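Local coordinates for protein adhesin competence repressor (Streptococcus pyogenes serotype M3, PDB 5JLU) that acts as a zinc-responsive, DNA-binding transcriptional regulator of the MarR family, at residues S109-T112 / H113-E117; I75-L78 / V79-M83; I136-K139 / F140-F144; V121-R124 / L125-F129. One frame throughout, in Å; residues are numbered along the deposited sequence.

Interaction 1. Residues S109-T112 / H113-E117; sequences SEHT and HHHDE. With ZN (zinc ion), chain B.
One zinc ion bridges His-111 and His-115, residues a single turn apart on helix 105-127, an HxxxH arrangement that presents two imidazoles on the same flank of the helix. Both bind through NE2, each 2.1 Å from the zinc. His-45 of helix 41-52 supplies a third nitrogen, so the site joins the two helices, and waters 1, 2 and 3 complete six ligands. Water 1 stands across the metal from His-111 and water 2 across from His-115, which leaves the three histidines on one side, as in a facial octahedron. The rings form an offset edge-to-face pair with centroids 4.5 Å apart and planes at 72°; the edge of His-115 is turned toward the face of His-111. His-111 has CG anti to its backbone N (chi1 172°), whereas the ring of His-115 leaves beside the nitrogen (chi1 -82°), and the two converge over the helical bond from His-115 N to His-111 O. In the second shell, ND1 of His-115 is hydrogen-bonded to Asp-12 of the second subunit, which would help fix the ring's rotation and links the site to that subunit. His-115 CD2 hangs 3.0 Å above the plane of the His-111 ring, toward its rim.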
# COMPACT_ATOMS: atom_id res chain seq x y z
N SER A 109 8.72 18.47 -1.04
CA SER A 109 10.15 18.21 -0.92
C SER A 109 10.48 17.12 0.01
O SER A 109 11.27 16.27 -0.30
CB SER A 109 10.89 19.45 -0.40
OG SER A 109 10.91 20.35 -1.43
N GLU A 110 9.88 17.18 1.18
CA GLU A 110 10.00 16.09 2.16
C GLU A 110 9.55 14.70 1.73
O GLU A 110 10.13 13.65 2.10
CB GLU A 110 9.20 16.44 3.41
CG GLU A 110 9.20 15.40 4.55
CD GLU A 110 10.61 15.04 5.13
OE1 GLU A 110 10.69 14.08 5.93
OE2 GLU A 110 11.64 15.71 4.82
N HIS A 111 8.44 14.65 1.04
CA HIS A 111 7.98 13.39 0.50
C HIS A 111 8.97 12.93 -0.58
O HIS A 111 9.33 11.77 -0.62
CB HIS A 111 6.57 13.54 -0.04
CG HIS A 111 6.10 12.35 -0.78
ND1 HIS A 111 5.99 12.32 -2.16
CD2 HIS A 111 5.77 11.12 -0.33
CE1 HIS A 111 5.56 11.13 -2.51
NE2 HIS A 111 5.43 10.38 -1.42
N THR A 112 9.47 13.85 -1.40
CA THR A 112 10.43 13.50 -2.43
C THR A 112 11.74 13.01 -1.84
O THR A 112 12.41 12.16 -2.43
CB THR A 112 10.68 14.69 -3.34
OG1 THR A 112 9.53 14.91 -4.13
CG2 THR A 112 11.86 14.49 -4.29
N HIS A 113 12.09 13.52 -0.67
CA HIS A 113 13.36 13.19 -0.05
C HIS A 113 13.26 11.82 0.59
O HIS A 113 14.21 11.03 0.51
CB HIS A 113 13.80 14.30 0.95
CG HIS A 113 14.93 13.89 1.85
ND1 HIS A 113 16.25 13.82 1.42
CD2 HIS A 113 14.92 13.45 3.12
CE1 HIS A 113 17.00 13.38 2.41
NE2 HIS A 113 16.22 13.16 3.45
N HIS A 114 12.12 11.50 1.20
CA HIS A 114 11.86 10.12 1.68
C HIS A 114 11.86 9.05 0.56
O HIS A 114 12.29 7.92 0.80
CB HIS A 114 10.54 10.04 2.49
CG HIS A 114 10.62 10.67 3.86
ND1 HIS A 114 9.66 10.48 4.83
CD2 HIS A 114 11.56 11.48 4.42
CE1 HIS A 114 9.99 11.14 5.92
NE2 HIS A 114 11.14 11.75 5.70
N HIS A 115 11.36 9.38 -0.64
CA HIS A 115 11.50 8.52 -1.82
C HIS A 115 12.99 8.31 -2.21
O HIS A 115 13.36 7.18 -2.54
CB HIS A 115 10.60 8.94 -3.00
CG HIS A 115 9.21 8.43 -2.83
ND1 HIS A 115 8.85 7.13 -3.16
CD2 HIS A 115 8.12 8.99 -2.24
CE1 HIS A 115 7.61 6.91 -2.78
NE2 HIS A 115 7.13 8.04 -2.27
N ASP A 116 13.78 9.38 -2.14
CA ASP A 116 15.19 9.31 -2.46
C ASP A 116 15.88 8.39 -1.47
O ASP A 116 16.60 7.48 -1.87
CB ASP A 116 15.86 10.68 -2.50
CG ASP A 116 15.37 11.52 -3.66
OD1 ASP A 116 15.08 10.96 -4.72
OD2 ASP A 116 15.28 12.75 -3.54
N GLU A 117 15.57 8.51 -0.20
CA GLU A 117 16.21 7.61 0.75
C GLU A 117 15.80 6.19 0.51
O GLU A 117 16.65 5.32 0.63
CB GLU A 117 15.96 8.03 2.20
CG GLU A 117 16.64 9.38 2.52
CD GLU A 117 16.32 9.98 3.91
OE1 GLU A 117 15.25 9.68 4.53
OE2 GLU A 117 17.16 10.80 4.37
ZN ZN B . 5.09 8.33 -1.82
O HOH W 1 4.64 6.21 -2.06
O HOH W 2 3.07 8.53 -0.97
O HOH W 3 5.67 7.83 0.05

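Interaction 2. Residues I75-L78 / V79-M83; sequences IKSL and VKQDM
The amide of Gln-81 turns its NE2 onto one face of the Ser-77 carbonyl, while the backbone N of Gln-81 comes from the opposite face, so that one oxygen is gripped twice. The carbonyl oxygen lies in the plane of the Gln-81 amide, but NE2 stands high over the carbonyl plane, 70° out of it, at 3.3 Å from Ser-77 O. This doubly bonded carbonyl sits where helix 68-80 ends in a Schellman motif; by its place in the winged helix-turn-helix this is probably the DNA-recognition helix. Asp-82, with positive phi, is the C-prime residue: Met-83 N reaches back to Leu-78 O at 2.9 Å, and Asp-82 N to Val-79 O at 2.9 Å. NE2 of Gln-81 also makes a weak bond to Ser-77 OG, whose stronger partner is Gln-43 of helix 41-52; water 4 joins the same hydroxyl. Gln-81 achieves this with CG beside its backbone N (chi1 -57°) and an extended chain beyond. On the buried flank Leu-78 packs on Ile-46 and Leu-84, and Ile-75 likewise rests on Leu-84. Across the turn the apolar contact characteristic of a Schellman ending appears, Leu-78 CD2 lying 3.9 Å from Met-83 CB.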
# COMPACT_ATOMS: atom_id res chain seq x y z
N ILE A 75 -7.34 16.37 -6.38
CA ILE A 75 -7.09 17.79 -6.60
C ILE A 75 -8.08 18.74 -5.90
O ILE A 75 -7.66 19.76 -5.31
CB ILE A 75 -6.97 18.12 -8.07
CG1 ILE A 75 -5.67 17.53 -8.67
CG2 ILE A 75 -6.96 19.63 -8.28
CD1 ILE A 75 -5.60 17.62 -10.16
N LYS A 76 -9.37 18.44 -5.90
CA LYS A 76 -10.30 19.27 -5.12
C LYS A 76 -9.92 19.38 -3.63
O LYS A 76 -9.87 20.47 -3.02
CB LYS A 76 -11.70 18.77 -5.28
CG LYS A 76 -12.36 19.27 -6.55
CD LYS A 76 -13.74 18.62 -6.75
CE LYS A 76 -14.18 18.98 -8.20
NZ LYS A 76 -15.44 18.26 -8.58
N SER A 77 -9.60 18.24 -3.05
CA SER A 77 -9.19 18.25 -1.62
C SER A 77 -7.88 19.01 -1.43
O SER A 77 -7.69 19.73 -0.46
CB SER A 77 -9.10 16.78 -1.13
OG SER A 77 -8.34 16.66 0.02
N LEU A 78 -6.96 18.89 -2.37
CA LEU A 78 -5.72 19.67 -2.30
C LEU A 78 -5.93 21.21 -2.42
O LEU A 78 -5.32 22.01 -1.69
CB LEU A 78 -4.75 19.17 -3.38
CG LEU A 78 -4.11 17.80 -3.07
CD1 LEU A 78 -3.29 17.31 -4.22
CD2 LEU A 78 -3.22 17.94 -1.86
N VAL A 79 -6.73 21.61 -3.40
CA VAL A 79 -7.09 23.01 -3.53
C VAL A 79 -7.76 23.47 -2.21
O VAL A 79 -7.40 24.53 -1.69
CB VAL A 79 -8.02 23.23 -4.70
CG1 VAL A 79 -8.61 24.67 -4.68
CG2 VAL A 79 -7.32 22.94 -6.05
N LYS A 80 -8.67 22.67 -1.67
CA LYS A 80 -9.33 23.01 -0.39
C LYS A 80 -8.32 23.25 0.73
O LYS A 80 -8.50 24.15 1.52
CB LYS A 80 -10.38 21.96 0.05
CG LYS A 80 -11.00 22.23 1.46
CD LYS A 80 -11.54 20.97 2.17
CE LYS A 80 -11.70 21.17 3.70
NZ LYS A 80 -11.13 20.06 4.51
N GLN A 81 -7.22 22.49 0.75
CA GLN A 81 -6.15 22.67 1.76
C GLN A 81 -5.08 23.66 1.36
O GLN A 81 -3.99 23.65 1.96
CB GLN A 81 -5.54 21.31 2.08
CG GLN A 81 -6.62 20.33 2.58
CD GLN A 81 -6.02 18.92 2.84
OE1 GLN A 81 -5.35 18.71 3.85
NE2 GLN A 81 -6.23 17.99 1.94
N ASP A 82 -5.36 24.49 0.36
CA ASP A 82 -4.43 25.52 -0.08
C ASP A 82 -3.09 24.94 -0.54
O ASP A 82 -2.02 25.54 -0.35
CB ASP A 82 -4.21 26.51 1.07
CG ASP A 82 -5.49 27.25 1.46
OD1 ASP A 82 -6.23 27.75 0.57
OD2 ASP A 82 -5.77 27.33 2.67
N MET A 83 -3.14 23.78 -1.18
CA MET A 83 -1.92 23.08 -1.61
C MET A 83 -1.61 23.32 -3.09
O MET A 83 -0.47 23.28 -3.50
CB MET A 83 -2.10 21.58 -1.29
CG MET A 83 -0.93 20.97 -0.59
SD MET A 83 -0.59 21.70 1.00
CE MET A 83 -1.13 20.35 2.01
O HOH W 4 -10.17 17.55 2.28

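Interaction 3. Residues I136-K139 / F140-F144; sequences IVDK and FVTVF
Residues 136-139 and 140-144 run as one unbroken stretch of helix 131-149, with Phe-140 N bonded to Ile-136 O and Val-141 N to Val-137 O, as in a regular alpha-helix. The next two bonds of the pattern follow: Thr-142 N reaches Asp-138 O at 2.9 Å, and Val-143 N meets Lys-139 O at 3.2 Å. In the MarR fold this C-terminal helix belongs to the dimerisation region, and the contact accordingly has neighbours from both subunits.

The polar centre is Asp-138 with Thr-142. Besides its amide, Thr-142 sends its hydroxyl back to the same carbonyl, OG1 lying 2.8 Å from Asp-138 O; the hydroxyl stands 46° out of the carbonyl plane, whereas the amide approaches nearly head-on. OG1 is set there by its position beside the backbone N (chi1 -59°). Since its proton goes to the carbonyl, OG1 can accept from Lys-10 of the second subunit, which also forms a salt bridge to Asp-138 OD1. One ammonium thus ties together two residues a turn apart, and it would probably favour the carboxylate in its charged form.

Lys-139 reaches across to the ring of Phe-129 of the second subunit in a cation-pi contact. The buried side is apolar: Phe-140 packs on Leu-11 of helix 7-23 and on Leu-125 of the second subunit, and Val-137 touches Val-141 more loosely, CG1 to CG1 at 4.3 Å. Around the hydroxyl, Thr-142 OG1 and Asp-138 OD1 are 3.0 Å apart.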
# COMPACT_ATOMS: atom_id res chain seq x y z
N ILE A 136 16.55 -11.61 -13.76
CA ILE A 136 15.37 -12.33 -13.37
C ILE A 136 14.56 -11.46 -12.41
O ILE A 136 13.34 -11.41 -12.51
CB ILE A 136 15.76 -13.61 -12.70
CG1 ILE A 136 16.41 -14.52 -13.76
CG2 ILE A 136 14.56 -14.31 -12.07
CD1 ILE A 136 17.22 -15.60 -13.09
N VAL A 137 15.22 -10.78 -11.49
CA VAL A 137 14.52 -9.87 -10.62
C VAL A 137 13.80 -8.82 -11.46
O VAL A 137 12.64 -8.57 -11.23
CB VAL A 137 15.44 -9.26 -9.56
CG1 VAL A 137 14.73 -8.11 -8.86
CG2 VAL A 137 15.88 -10.34 -8.58
N ASP A 138 14.43 -8.34 -12.53
CA ASP A 138 13.84 -7.38 -13.42
C ASP A 138 12.62 -7.93 -14.05
O ASP A 138 11.52 -7.31 -14.00
CB ASP A 138 14.86 -6.96 -14.50
CG ASP A 138 14.35 -5.84 -15.46
OD1 ASP A 138 13.21 -5.33 -15.33
OD2 ASP A 138 15.11 -5.46 -16.37
N LYS A 139 12.80 -9.09 -14.67
CA LYS A 139 11.71 -9.78 -15.32
C LYS A 139 10.56 -9.94 -14.31
O LYS A 139 9.45 -9.63 -14.63
CB LYS A 139 12.17 -11.13 -15.91
CG LYS A 139 11.30 -11.67 -17.06
CD LYS A 139 11.63 -13.13 -17.47
CE LYS A 139 10.36 -13.94 -17.81
NZ LYS A 139 10.62 -15.40 -17.88
N PHE A 140 10.84 -10.34 -13.08
CA PHE A 140 9.77 -10.47 -12.09
C PHE A 140 9.07 -9.13 -11.76
O PHE A 140 7.83 -9.04 -11.84
CB PHE A 140 10.30 -11.14 -10.82
CG PHE A 140 9.34 -11.12 -9.70
CD1 PHE A 140 8.18 -11.87 -9.77
CD2 PHE A 140 9.58 -10.33 -8.58
CE1 PHE A 140 7.27 -11.82 -8.74
CE2 PHE A 140 8.67 -10.25 -7.56
CZ PHE A 140 7.51 -11.00 -7.64
N VAL A 141 9.82 -8.08 -11.45
CA VAL A 141 9.16 -6.84 -11.01
C VAL A 141 8.37 -6.25 -12.13
O VAL A 141 7.29 -5.67 -11.88
CB VAL A 141 10.08 -5.77 -10.36
CG1 VAL A 141 10.85 -6.37 -9.22
CG2 VAL A 141 11.01 -5.11 -11.32
N THR A 142 8.86 -6.45 -13.36
CA THR A 142 8.19 -5.96 -14.54
C THR A 142 6.83 -6.62 -14.72
O THR A 142 5.84 -5.88 -14.83
CB THR A 142 9.04 -6.14 -15.81
OG1 THR A 142 10.27 -5.45 -15.64
CG2 THR A 142 8.31 -5.57 -17.04
N VAL A 143 6.77 -7.97 -14.72
CA VAL A 143 5.45 -8.62 -14.88
C VAL A 143 4.49 -8.38 -13.70
O VAL A 143 3.27 -8.28 -13.87
CB VAL A 143 5.53 -10.14 -15.19
CG1 VAL A 143 6.30 -10.40 -16.47
CG2 VAL A 143 6.15 -10.94 -14.08
N PHE A 144 5.05 -8.35 -12.50
CA PHE A 144 4.26 -8.11 -11.32
C PHE A 144 3.59 -6.75 -11.42
O PHE A 144 2.40 -6.65 -11.22
CB PHE A 144 5.16 -8.22 -10.09
CG PHE A 144 4.44 -8.26 -8.79
CD1 PHE A 144 3.10 -8.51 -8.69
CD2 PHE A 144 5.14 -8.05 -7.65
CE1 PHE A 144 2.48 -8.55 -7.46
CE2 PHE A 144 4.51 -8.07 -6.42
CZ PHE A 144 3.19 -8.34 -6.32

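Interaction 4. Residues V121-R124 / L125-F129; sequences VYNR and LLQKF
Leu-125 N bonds to Val-121 O, Leu-126 N to Tyr-122 O and Gln-127 N to Asn-123 O, the last two at 2.9 Å, and these backbone bonds carry helix 105-127 to its C-terminal end, in the dimerisation region of the MarR fold. Beyond them the spacing shortens to three residues: Lys-128 N turns to Leu-125 O at 3.3 Å and Phe-129 N to Leu-126 O at 2.8 Å, a tightening of the last turn before helix 131-149.

Among side chains the polar link is between two amides. Gln-127 NE2 donates to Asn-123 OD1 over 3.0 Å, with the planes of the two groups almost perpendicular, 81° apart. The bond is somewhat bent, and the donor is tilted from the plane of the Asn-123 carbonyl. Asn-123 points its CG anti to the backbone N (chi1 178°), which carries the amide out alongside Gln-127, OD1 toward NE2, while its ND2 goes to Glu-8 of the second subunit. The two halves of the Asn-123 amide are therefore engaged at once.

Van der Waals contacts lie on the other flanks. Leu-126 rests its CG against the backbone oxygen of Tyr-122 and packs on Leu-134 of helix 131-149 and on Leu-7 of the second subunit. Leu-125 meets Phe-144 of that subunit, and Tyr-122 meets Val-15 of the second subunit. The guanidinium of Arg-124 folds back so that Val-121 CA lies off one face, toward its rim.

A neutral amide bonded to the partner subunit, beside leucines buried against it, is consistent with a mixed interface in which Gln-127 probably helps orient Asn-123 toward Glu-8 of the second subunit.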
# COMPACT_ATOMS: atom_id res chain seq x y z
N VAL A 121 17.76 2.27 -0.15
CA VAL A 121 17.40 1.01 0.43
C VAL A 121 17.21 -0.05 -0.61
O VAL A 121 17.65 -1.20 -0.46
CB VAL A 121 16.17 1.13 1.34
CG1 VAL A 121 15.71 -0.25 1.81
CG2 VAL A 121 16.49 2.04 2.56
N TYR A 122 16.57 0.30 -1.70
CA TYR A 122 16.38 -0.69 -2.74
C TYR A 122 17.78 -1.03 -3.39
O TYR A 122 18.07 -2.19 -3.65
CB TYR A 122 15.40 -0.17 -3.77
CG TYR A 122 14.00 0.16 -3.24
CD1 TYR A 122 13.40 -0.60 -2.25
CD2 TYR A 122 13.31 1.18 -3.77
CE1 TYR A 122 12.13 -0.29 -1.77
CE2 TYR A 122 12.02 1.49 -3.32
CZ TYR A 122 11.45 0.73 -2.33
OH TYR A 122 10.18 0.98 -1.92
N ASN A 123 18.62 -0.02 -3.59
CA ASN A 123 20.00 -0.27 -4.12
C ASN A 123 20.74 -1.27 -3.29
O ASN A 123 21.12 -2.37 -3.79
CB ASN A 123 20.77 1.04 -4.27
CG ASN A 123 22.21 0.82 -4.77
OD1 ASN A 123 23.08 0.76 -3.99
ND2 ASN A 123 22.41 0.60 -6.05
N ARG A 124 20.79 -1.03 -1.99
CA ARG A 124 21.49 -1.99 -1.11
C ARG A 124 20.94 -3.40 -1.22
O ARG A 124 21.63 -4.39 -1.14
CB ARG A 124 21.36 -1.60 0.34
CG ARG A 124 21.85 -0.19 0.69
CD ARG A 124 21.93 0.01 2.22
NE ARG A 124 20.70 0.26 3.05
CZ ARG A 124 19.86 -0.65 3.59
NH1 ARG A 124 18.84 -0.26 4.37
NH2 ARG A 124 20.00 -1.96 3.37
N LEU A 125 19.64 -3.50 -1.34
CA LEU A 125 19.09 -4.84 -1.37
C LEU A 125 19.37 -5.55 -2.71
O LEU A 125 19.68 -6.73 -2.76
CB LEU A 125 17.66 -4.65 -1.08
CG LEU A 125 16.43 -5.45 -1.30
CD1 LEU A 125 15.31 -4.57 -0.69
CD2 LEU A 125 16.19 -5.67 -2.79
N LEU A 126 19.27 -4.80 -3.81
CA LEU A 126 19.56 -5.30 -5.08
C LEU A 126 21.06 -5.76 -5.18
O LEU A 126 21.36 -6.83 -5.72
CB LEU A 126 19.16 -4.23 -6.10
CG LEU A 126 17.64 -4.04 -6.22
CD1 LEU A 126 17.33 -2.84 -7.12
CD2 LEU A 126 16.93 -5.24 -6.75
N GLN A 127 21.96 -5.01 -4.53
CA GLN A 127 23.37 -5.32 -4.50
C GLN A 127 23.70 -6.73 -4.07
O GLN A 127 24.73 -7.23 -4.45
CB GLN A 127 24.11 -4.38 -3.56
CG GLN A 127 24.46 -3.08 -4.23
CD GLN A 127 25.48 -2.30 -3.45
OE1 GLN A 127 26.36 -2.88 -2.81
NE2 GLN A 127 25.44 -0.98 -3.56
N LYS A 128 22.84 -7.34 -3.27
CA LYS A 128 23.03 -8.77 -2.90
C LYS A 128 22.85 -9.81 -3.99
O LYS A 128 23.02 -11.01 -3.74
CB LYS A 128 22.09 -9.09 -1.76
CG LYS A 128 22.39 -8.25 -0.53
CD LYS A 128 21.23 -8.26 0.47
CE LYS A 128 21.71 -7.75 1.82
NZ LYS A 128 20.74 -8.04 2.90
N PHE A 129 22.49 -9.39 -5.19
CA PHE A 129 22.22 -10.33 -6.27
C PHE A 129 23.30 -10.13 -7.27
O PHE A 129 23.72 -8.98 -7.48
CB PHE A 129 20.78 -10.11 -6.86
CG PHE A 129 19.71 -10.49 -5.87
CD1 PHE A 129 19.26 -9.57 -4.93
CD2 PHE A 129 19.28 -11.79 -5.78
CE1 PHE A 129 18.32 -9.94 -3.97
CE2 PHE A 129 18.32 -12.17 -4.84
CZ PHE A 129 17.85 -11.25 -3.92

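Overall arrangement
From the N terminus, interaction 2 comes first, ending helix 68-80 of the DNA-binding region just before strand 84-88. Interaction 1 follows on helix 105-127, its centre 21 Å from that of interaction 2, and interaction 4 finishes the same helix, its segments adjoining those of interaction 1. Interaction 3 lies on helix 131-149 and touches interaction 4 through Val-137 CG1 and Leu-126 CD2, 4.2 Å apart. Every contact is local and closes no long loop; they stand in series, and none nests or crosses. Helix 105-127 thus runs from the zinc site, itself in touch with the second subunit, to its C-terminal end, where interactions 3 and 4 meet that subunit more extensively.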